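Local atomic coordinates of protoporphyrinogen oxidase (Exiguobacterium sibiricum, PDB entry 3LOV), a protein that probably oxidises coproporphyrinogen III to coproporphyrin III in heme b biosynthesis, using bound FAD and molecular oxygen. Residues L17-P28 / L242-I251. Residues are numbered along the deposited sequence; the frame is centred on the assembly and turned at random.
Sequences LAAAYYAERAFP and LEEVLERSEI
The R248 guanidinium has CG of E24 over one face and the carbonyl oxygen of P28 over the opposite face. At its edge, R248 NH1 gives a weak hydrogen bond to O of E24 (3.4 Å). R248 NH2 makes a hydrogen bond to L30 O, outside the two segments. CG2 of V245 meets the Y21 ring at its edge, 3.8 Å from CD1 of Y21.

With CG of E24 anti to the carbonyl carbon (chi1 -75°) and the chain extended beyond it, the carboxylate reaches the backbone amides of the turn after helix 235-245. E24 OE1 takes E247 N on its syn lone pair, 2.8 Å and nearly straight (178°). E24 OE2 accepts three bonds: R248 N from above the carboxylate plane, S249 N nearly along the C-O axis (2.8 Å), and S249 OG on the anti side, somewhat out of the carboxylate plane (2.7 Å). A glutamine here would probably leave at least one of these donors facing an NH2 and weaken the grip on the turn.

Nearby, CD2 of L246 packs on CB of A20 (3.8 Å). CD1 of L242 meets CB of L17. The contact ties the first helix of the Rossmann-type FAD-binding fold to the turn entering edge strand 250-252. Four donors probably stabilise E24 as a carboxylate.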
loop_
_atom_site.group_PDB
_atom_site.type_symbol
_atom_site.label_atom_id
_atom_site.label_comp_id
_atom_site.label_asym_id
_atom_site.label_seq_id
_atom_site.Cartn_x
_atom_site.Cartn_y
_atom_site.Cartn_z
ATOM N N LEU A 17 -8.271 7.043 -12.857
ATOM C CA LEU A 17 -8.342 6.348 -14.152
ATOM C C LEU A 17 -9.343 5.201 -14.098
ATOM O O LEU A 17 -10.156 5.030 -15.011
ATOM C CB LEU A 17 -6.959 5.839 -14.588
ATOM C CG LEU A 17 -6.035 6.896 -15.192
ATOM C CD1 LEU A 17 -4.656 6.351 -15.462
ATOM C CD2 LEU A 17 -6.676 7.455 -16.477
ATOM N N ALA A 18 -9.340 4.454 -12.999
ATOM C CA ALA A 18 -10.381 3.465 -12.759
ATOM C C ALA A 18 -11.755 4.114 -12.661
ATOM O O ALA A 18 -12.751 3.579 -13.171
ATOM C CB ALA A 18 -10.104 2.674 -11.495
ATOM N N ALA A 19 -11.832 5.251 -11.996
ATOM C CA ALA A 19 -13.112 5.915 -11.921
ATOM C C ALA A 19 -13.623 6.257 -13.357
ATOM O O ALA A 19 -14.794 6.121 -13.632
ATOM C CB ALA A 19 -13.038 7.178 -11.044
ATOM N N ALA A 20 -12.751 6.686 -14.256
ATOM C CA ALA A 20 -13.230 7.143 -15.565
ATOM C C ALA A 20 -13.751 5.930 -16.337
ATOM O O ALA A 20 -14.767 6.041 -17.039
ATOM C CB ALA A 20 -12.143 7.828 -16.336
ATOM N N TYR A 21 -13.033 4.804 -16.192
ATOM C CA TYR A 21 -13.325 3.544 -16.872
ATOM C C TYR A 21 -14.703 3.109 -16.471
ATOM O O TYR A 21 -15.539 2.787 -17.320
ATOM C CB TYR A 21 -12.306 2.447 -16.491
ATOM C CG TYR A 21 -12.662 1.079 -17.065
ATOM C CD1 TYR A 21 -12.328 0.731 -18.372
ATOM C CD2 TYR A 21 -13.358 0.142 -16.299
ATOM C CE1 TYR A 21 -12.696 -0.514 -18.896
ATOM C CE2 TYR A 21 -13.722 -1.069 -16.810
ATOM C CZ TYR A 21 -13.374 -1.402 -18.107
ATOM O OH TYR A 21 -13.747 -2.615 -18.619
ATOM N N TYR A 22 -14.942 3.076 -15.167
ATOM C CA TYR A 22 -16.224 2.621 -14.671
ATOM C C TYR A 22 -17.320 3.639 -14.984
ATOM O O TYR A 22 -18.455 3.245 -15.210
ATOM C CB TYR A 22 -16.193 2.359 -13.164
ATOM C CG TYR A 22 -15.325 1.206 -12.741
ATOM C CD1 TYR A 22 -15.551 -0.068 -13.234
ATOM C CD2 TYR A 22 -14.289 1.386 -11.818
ATOM C CE1 TYR A 22 -14.757 -1.144 -12.847
ATOM C CE2 TYR A 22 -13.472 0.312 -11.418
ATOM C CZ TYR A 22 -13.714 -0.947 -11.958
ATOM O OH TYR A 22 -12.936 -2.015 -11.591
ATOM N N ALA A 23 -16.996 4.939 -14.955
ATOM C CA ALA A 23 -17.978 5.975 -15.259
ATOM C C ALA A 23 -18.402 5.878 -16.715
ATOM O O ALA A 23 -19.577 6.107 -17.015
ATOM C CB ALA A 23 -17.454 7.460 -14.929
ATOM N N GLU A 24 -17.472 5.571 -17.623
ATOM C CA GLU A 24 -17.865 5.466 -19.052
ATOM C C GLU A 24 -18.976 4.420 -19.213
ATOM O O GLU A 24 -19.959 4.667 -19.895
ATOM C CB GLU A 24 -16.681 5.211 -19.991
ATOM C CG GLU A 24 -15.835 6.459 -20.209
ATOM C CD GLU A 24 -14.880 6.394 -21.382
ATOM O OE1 GLU A 24 -14.807 5.338 -22.063
ATOM O OE2 GLU A 24 -14.195 7.442 -21.628
ATOM N N ARG A 25 -18.877 3.331 -18.471
ATOM C CA ARG A 25 -19.832 2.240 -18.595
ATOM C C ARG A 25 -21.107 2.495 -17.821
ATOM O O ARG A 25 -22.177 2.189 -18.306
ATOM C CB ARG A 25 -19.206 0.928 -18.154
ATOM C CG ARG A 25 -18.451 0.269 -19.267
ATOM C CD ARG A 25 -17.078 -0.193 -18.827
ATOM N NE ARG A 25 -16.234 -0.381 -19.996
ATOM C CZ ARG A 25 -15.443 0.558 -20.495
ATOM N NH1 ARG A 25 -15.355 1.740 -19.911
ATOM N NH2 ARG A 25 -14.718 0.300 -21.564
ATOM N N ALA A 26 -21.007 3.042 -16.612
ATOM C CA ALA A 26 -22.221 3.244 -15.800
ATOM C C ALA A 26 -23.152 4.338 -16.353
ATOM O O ALA A 26 -24.359 4.298 -16.109
ATOM C CB ALA A 26 -21.878 3.544 -14.349
ATOM N N PHE A 27 -22.583 5.309 -17.074
ATOM C CA PHE A 27 -23.313 6.513 -17.527
ATOM C C PHE A 27 -22.991 6.857 -18.941
ATOM O O PHE A 27 -22.260 7.809 -19.179
ATOM C CB PHE A 27 -22.902 7.717 -16.700
ATOM C CG PHE A 27 -22.941 7.472 -15.255
ATOM C CD1 PHE A 27 -24.115 7.077 -14.666
ATOM C CD2 PHE A 27 -21.815 7.648 -14.475
ATOM C CE1 PHE A 27 -24.168 6.846 -13.318
ATOM C CE2 PHE A 27 -21.860 7.421 -13.123
ATOM C CZ PHE A 27 -23.035 7.009 -12.538
ATOM N N PRO A 28 -23.547 6.114 -19.894
ATOM C CA PRO A 28 -23.280 6.402 -21.295
ATOM C C PRO A 28 -23.583 7.871 -21.707
ATOM O O PRO A 28 -22.940 8.383 -22.608
ATOM C CB PRO A 28 -24.205 5.420 -22.039
ATOM C CG PRO A 28 -24.392 4.291 -21.077
ATOM C CD PRO A 28 -24.474 4.984 -19.726
ATOM N N LEU A 242 -5.371 1.674 -19.428
ATOM C CA LEU A 242 -6.614 2.316 -18.988
ATOM C C LEU A 242 -6.903 3.572 -19.803
ATOM O O LEU A 242 -8.034 3.778 -20.257
ATOM C CB LEU A 242 -6.605 2.696 -17.491
ATOM C CG LEU A 242 -6.882 1.528 -16.565
ATOM C CD1 LEU A 242 -6.467 1.904 -15.136
ATOM C CD2 LEU A 242 -8.362 1.073 -16.678
ATOM N N GLU A 243 -5.888 4.400 -19.991
ATOM C CA GLU A 243 -6.070 5.610 -20.760
ATOM C C GLU A 243 -6.526 5.255 -22.163
ATOM O O GLU A 243 -7.506 5.806 -22.680
ATOM C CB GLU A 243 -4.791 6.445 -20.839
ATOM C CG GLU A 243 -5.080 7.780 -21.527
ATOM C CD GLU A 243 -3.906 8.684 -21.719
ATOM O OE1 GLU A 243 -2.756 8.256 -21.529
ATOM O OE2 GLU A 243 -4.154 9.848 -22.105
ATOM N N GLU A 244 -5.806 4.330 -22.772
ATOM C CA GLU A 244 -6.113 3.850 -24.130
ATOM C C GLU A 244 -7.572 3.345 -24.327
ATOM O O GLU A 244 -8.191 3.677 -25.302
ATOM C CB GLU A 244 -5.075 2.788 -24.467
ATOM C CG GLU A 244 -5.010 2.264 -25.868
ATOM C CD GLU A 244 -4.027 1.097 -25.918
ATOM O OE1 GLU A 244 -2.849 1.311 -25.550
ATOM O OE2 GLU A 244 -4.443 -0.037 -26.252
ATOM N N VAL A 245 -8.143 2.600 -23.392
ATOM C CA VAL A 245 -9.511 2.110 -23.548
ATOM C C VAL A 245 -10.621 3.122 -23.229
ATOM O O VAL A 245 -11.785 2.840 -23.421
ATOM C CB VAL A 245 -9.764 0.769 -22.752
ATOM C CG1 VAL A 245 -8.713 -0.267 -23.134
ATOM C CG2 VAL A 245 -9.788 0.978 -21.238
ATOM N N LEU A 246 -10.284 4.289 -22.689
ATOM C CA LEU A 246 -11.277 5.328 -22.473
ATOM C C LEU A 246 -11.687 5.845 -23.859
ATOM O O LEU A 246 -10.831 6.129 -24.693
ATOM C CB LEU A 246 -10.703 6.450 -21.606
ATOM C CG LEU A 246 -10.258 6.019 -20.203
ATOM C CD1 LEU A 246 -9.432 7.149 -19.551
ATOM C CD2 LEU A 246 -11.456 5.619 -19.365
ATOM N N GLU A 247 -12.986 5.940 -24.107
ATOM C CA GLU A 247 -13.459 6.343 -25.440
ATOM C C GLU A 247 -14.010 7.750 -25.547
ATOM O O GLU A 247 -14.115 8.278 -26.647
ATOM C CB GLU A 247 -14.511 5.357 -25.941
ATOM C CG GLU A 247 -13.908 4.019 -26.317
ATOM C CD GLU A 247 -14.927 3.054 -26.910
ATOM O OE1 GLU A 247 -15.828 2.548 -26.172
ATOM O OE2 GLU A 247 -14.806 2.807 -28.131
ATOM N N ARG A 248 -14.401 8.355 -24.440
ATOM C CA ARG A 248 -14.927 9.700 -24.514
ATOM C C ARG A 248 -14.485 10.639 -23.384
ATOM O O ARG A 248 -14.727 11.837 -23.451
ATOM C CB ARG A 248 -16.450 9.641 -24.621
ATOM C CG ARG A 248 -17.151 9.288 -23.359
ATOM C CD ARG A 248 -18.657 9.490 -23.531
ATOM N NE ARG A 248 -19.350 9.410 -22.254
ATOM C CZ ARG A 248 -19.625 8.281 -21.610
ATOM N NH1 ARG A 248 -19.304 7.115 -22.136
ATOM N NH2 ARG A 248 -20.255 8.324 -20.438
ATOM N N SER A 249 -13.811 10.118 -22.374
ATOM C CA SER A 249 -13.312 10.960 -21.277
ATOM C C SER A 249 -12.220 11.893 -21.758
ATOM O O SER A 249 -11.316 11.460 -22.439
ATOM C CB SER A 249 -12.730 10.071 -20.192
ATOM O OG SER A 249 -13.715 9.237 -19.631
ATOM N N GLU A 250 -12.314 13.163 -21.423
ATOM C CA GLU A 250 -11.266 14.115 -21.768
ATOM C C GLU A 250 -10.229 14.191 -20.640
ATOM O O GLU A 250 -10.568 14.510 -19.516
ATOM C CB GLU A 250 -11.859 15.487 -21.989
ATOM C CG GLU A 250 -10.887 16.441 -22.695
ATOM C CD GLU A 250 -11.195 17.900 -22.435
ATOM O OE1 GLU A 250 -12.308 18.204 -21.952
ATOM O OE2 GLU A 250 -10.322 18.747 -22.716
ATOM N N ILE A 251 -8.961 13.898 -20.949
ATOM C CA ILE A 251 -7.891 13.893 -19.942
ATOM C C ILE A 251 -7.126 15.202 -20.064
ATOM O O ILE A 251 -6.534 15.448 -21.113
ATOM C CB ILE A 251 -6.830 12.763 -20.164
ATOM C CG1 ILE A 251 -7.453 11.357 -20.273
ATOM C CG2 ILE A 251 -5.749 12.844 -19.095
ATOM C CD1 ILE A 251 -7.618 10.638 -19.051
#